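Local structure of mandalate racemase/muconate lactonizing enzyme (Unidentified, 4E4U) at residues A[53-61]-A[89-97]. The protein is a putative member of the mandelate racemase/muconate lactonizing enzyme family, and probably acts on a carboxylate substrate by abstracting the proton next to its carboxylate group. Sequence-based numbering, arbitrary orientation.
Sequences IIDDVFERH and TMMGVVSGL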
loop_
_atom_site.group_PDB
_atom_site.type_symbol
_atom_site.label_atom_id
_atom_site.label_comp_id
_atom_site.label_asym_id
_atom_site.label_seq_id
_atom_site.Cartn_x
_atom_site.Cartn_y
_atom_site.Cartn_z
ATOM N N ILE A 53 -25.686 8.776 36.095
ATOM C CA ILE A 53 -25.429 8.716 34.658
ATOM C C ILE A 53 -26.596 8.031 33.942
ATOM O O ILE A 53 -27.108 8.527 32.925
ATOM C CB ILE A 53 -24.136 7.937 34.357
ATOM C CG1 ILE A 53 -22.909 8.765 34.747
ATOM C CG2 ILE A 53 -24.058 7.572 32.882
ATOM C CD1 ILE A 53 -21.620 7.988 34.662
ATOM N N ILE A 54 -27.025 6.892 34.478
ATOM C CA ILE A 54 -28.090 6.123 33.849
ATOM C C ILE A 54 -29.393 6.923 33.821
ATOM O O ILE A 54 -30.089 6.953 32.798
ATOM C CB ILE A 54 -28.287 4.776 34.555
ATOM C CG1 ILE A 54 -27.051 3.893 34.351
ATOM C CG2 ILE A 54 -29.527 4.066 34.040
ATOM C CD1 ILE A 54 -26.936 2.769 35.365
ATOM N N ASP A 55 -29.708 7.599 34.923
ATOM C CA ASP A 55 -30.891 8.458 34.968
ATOM C C ASP A 55 -30.819 9.523 33.869
ATOM O O ASP A 55 -31.808 9.799 33.188
ATOM C CB ASP A 55 -31.016 9.147 36.333
ATOM C CG ASP A 55 -31.590 8.242 37.404
ATOM O OD1 ASP A 55 -32.120 7.163 37.071
ATOM O OD2 ASP A 55 -31.518 8.632 38.588
ATOM N N ASP A 56 -29.643 10.115 33.698
ATOM C CA ASP A 56 -29.469 11.181 32.726
ATOM C C ASP A 56 -29.699 10.692 31.296
ATOM O O ASP A 56 -30.424 11.321 30.522
ATOM C CB ASP A 56 -28.072 11.784 32.863
ATOM C CG ASP A 56 -27.897 13.039 32.038
ATOM O OD1 ASP A 56 -28.418 14.095 32.461
ATOM O OD2 ASP A 56 -27.238 12.976 30.978
ATOM N N VAL A 57 -29.088 9.564 30.950
ATOM C CA VAL A 57 -29.226 9.017 29.604
ATOM C C VAL A 57 -30.681 8.641 29.336
ATOM O O VAL A 57 -31.228 8.929 28.274
ATOM C CB VAL A 57 -28.325 7.783 29.416
ATOM C CG1 VAL A 57 -28.527 7.167 28.032
ATOM C CG2 VAL A 57 -26.856 8.159 29.630
ATOM N N PHE A 58 -31.302 7.987 30.309
ATOM C CA PHE A 58 -32.688 7.573 30.168
ATOM C C PHE A 58 -33.615 8.765 29.940
ATOM O O PHE A 58 -34.427 8.774 29.007
ATOM C CB PHE A 58 -33.140 6.793 31.400
ATOM C CG PHE A 58 -34.598 6.468 31.390
ATOM C CD1 PHE A 58 -35.083 5.463 30.565
ATOM C CD2 PHE A 58 -35.489 7.170 32.187
ATOM C CE1 PHE A 58 -36.433 5.163 30.533
ATOM C CE2 PHE A 58 -36.846 6.874 32.163
ATOM C CZ PHE A 58 -37.316 5.866 31.338
ATOM N N GLU A 59 -33.483 9.782 30.781
ATOM C CA GLU A 59 -34.348 10.951 30.675
ATOM C C GLU A 59 -34.202 11.652 29.324
ATOM O O GLU A 59 -35.202 12.021 28.707
ATOM C CB GLU A 59 -34.060 11.928 31.816
ATOM C CG GLU A 59 -34.499 11.420 33.176
ATOM C CD GLU A 59 -33.889 12.207 34.321
ATOM O OE1 GLU A 59 -33.137 13.170 34.053
ATOM O OE2 GLU A 59 -34.153 11.852 35.488
ATOM N N ARG A 60 -32.967 11.822 28.860
ATOM C CA ARG A 60 -32.726 12.569 27.631
ATOM C C ARG A 60 -33.067 11.787 26.379
ATOM O O ARG A 60 -33.548 12.366 25.407
ATOM C CB ARG A 60 -31.265 13.036 27.541
ATOM C CG ARG A 60 -30.878 14.020 28.609
ATOM C CD ARG A 60 -29.413 14.417 28.497
ATOM N NE ARG A 60 -29.019 15.050 29.745
ATOM C CZ ARG A 60 -29.296 16.308 30.060
ATOM N NH1 ARG A 60 -29.929 17.093 29.193
ATOM N NH2 ARG A 60 -28.924 16.786 31.238
ATOM N N HIS A 61 -32.812 10.480 26.388
ATOM C CA HIS A 61 -32.760 9.736 25.133
ATOM C C HIS A 61 -33.746 8.577 25.000
ATOM O O HIS A 61 -33.840 7.997 23.925
ATOM C CB HIS A 61 -31.328 9.236 24.864
ATOM C CG HIS A 61 -30.299 10.318 24.899
ATOM N ND1 HIS A 61 -30.318 11.409 24.056
ATOM C CD2 HIS A 61 -29.198 10.474 25.688
ATOM C CE1 HIS A 61 -29.293 12.187 24.318
ATOM N NE2 HIS A 61 -28.593 11.651 25.299
ATOM N N THR A 89 -18.496 4.845 28.379
ATOM C CA THR A 89 -19.511 4.678 29.414
ATOM C C THR A 89 -20.908 4.821 28.828
ATOM O O THR A 89 -21.801 4.035 29.158
ATOM C CB THR A 89 -19.299 5.648 30.594
ATOM O OG1 THR A 89 -18.049 5.352 31.230
ATOM C CG2 THR A 89 -20.417 5.522 31.616
ATOM N N MET A 90 -21.095 5.793 27.936
ATOM C CA MET A 90 -22.404 5.983 27.308
ATOM C C MET A 90 -22.800 4.740 26.531
ATOM O O MET A 90 -23.955 4.326 26.560
ATOM C CB MET A 90 -22.391 7.190 26.371
ATOM C CG MET A 90 -23.661 7.333 25.531
ATOM S SD MET A 90 -25.174 7.524 26.508
ATOM C CE MET A 90 -25.357 9.306 26.449
ATOM N N MET A 91 -21.843 4.131 25.840
ATOM C CA MET A 91 -22.155 2.937 25.079
ATOM C C MET A 91 -22.561 1.775 25.983
ATOM O O MET A 91 -23.474 1.020 25.648
ATOM C CB MET A 91 -21.007 2.570 24.154
ATOM C CG MET A 91 -20.824 3.550 22.995
ATOM S SD MET A 91 -22.223 3.631 21.854
ATOM C CE MET A 91 -23.167 5.021 22.477
ATOM N N GLY A 92 -21.904 1.627 27.133
ATOM C CA GLY A 92 -22.342 0.637 28.107
ATOM C C GLY A 92 -23.766 0.893 28.572
ATOM O O GLY A 92 -24.597 -0.016 28.621
ATOM N N VAL A 93 -24.064 2.144 28.905
ATOM C CA VAL A 93 -25.402 2.493 29.370
ATOM C C VAL A 93 -26.460 2.220 28.310
ATOM O O VAL A 93 -27.485 1.584 28.590
ATOM C CB VAL A 93 -25.483 3.959 29.828
ATOM C CG1 VAL A 93 -26.916 4.335 30.194
ATOM C CG2 VAL A 93 -24.552 4.189 31.006
ATOM N N VAL A 94 -26.226 2.683 27.089
ATOM C CA VAL A 94 -27.223 2.457 26.051
ATOM C C VAL A 94 -27.369 0.973 25.719
ATOM O O VAL A 94 -28.451 0.538 25.336
ATOM C CB VAL A 94 -26.998 3.317 24.782
ATOM C CG1 VAL A 94 -25.943 2.704 23.874
ATOM C CG2 VAL A 94 -28.321 3.494 24.043
ATOM N N SER A 95 -26.305 0.188 25.890
ATOM C CA SER A 95 -26.400 -1.253 25.654
ATOM C C SER A 95 -27.456 -1.870 26.568
ATOM O O SER A 95 -28.266 -2.693 26.137
ATOM C CB SER A 95 -25.068 -1.944 25.925
ATOM O OG SER A 95 -24.051 -1.490 25.062
ATOM N N GLY A 96 -27.436 -1.477 27.838
ATOM C CA GLY A 96 -28.383 -2.004 28.805
ATOM C C GLY A 96 -29.795 -1.562 28.486
ATOM O O GLY A 96 -30.730 -2.359 28.534
ATOM N N LEU A 97 -29.958 -0.279 28.171
ATOM C CA LEU A 97 -31.279 0.240 27.836
ATOM C C LEU A 97 -31.821 -0.417 26.570
ATOM O O LEU A 97 -32.997 -0.780 26.504
ATOM C CB LEU A 97 -31.234 1.756 27.664
ATOM C CG LEU A 97 -30.832 2.597 28.880
ATOM C CD1 LEU A 97 -30.731 4.066 28.493
ATOM C CD2 LEU A 97 -31.814 2.404 30.024
#
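Segments 53-61 and 89-97, of helices 47-61 and 88-109, pass with local axes 10.2 Å apart at a crossing angle of -65°, and their backbones come nearest at the CA atoms of Ile-54 and Val-93. Val-57 is the centre of the interface, touching Met-90, Val-93 and Leu-97. Its CG2 rests 3.6 Å from Met-90 SD, while its CB lies against Val-93 CG1. Its CG1, anti to the backbone N (chi1 177°), is 3.8 Å from Leu-97 CD1. Met-90 bends at both chi2 and chi3, which carries CE out beside Val-57 CG2 and, 4.1 Å from His-61 CD2, obliquely against the imidazole. That ring is fixed by other neighbours: Arg-60 CB sits over one face, and NE2 is hydrogen-bonded to Ser-80. Val-93 divides its branches, CG1 serving Val-57 while CG2 meets Ile-53 CG2 at 3.9 Å; beyond it the methyls Ile-53 CD1 and Thr-89 CG2 approach at 4.1 Å. The Thr-89 hydroxyl turns instead to Asp-87 of the second subunit, whose Phe-45 also packs on Ile-53 and Val-57. Ile-54 and Phe-58 lean on strands 3-12 and 22-30, so the pair belongs to the helical layer of the N-terminal capping domain. With no hydrogen bond between the two segments, their mutual fit rests on closely packed methyl, methine and thioether groups, while polar ends bond elsewhere, partly across the subunit interface.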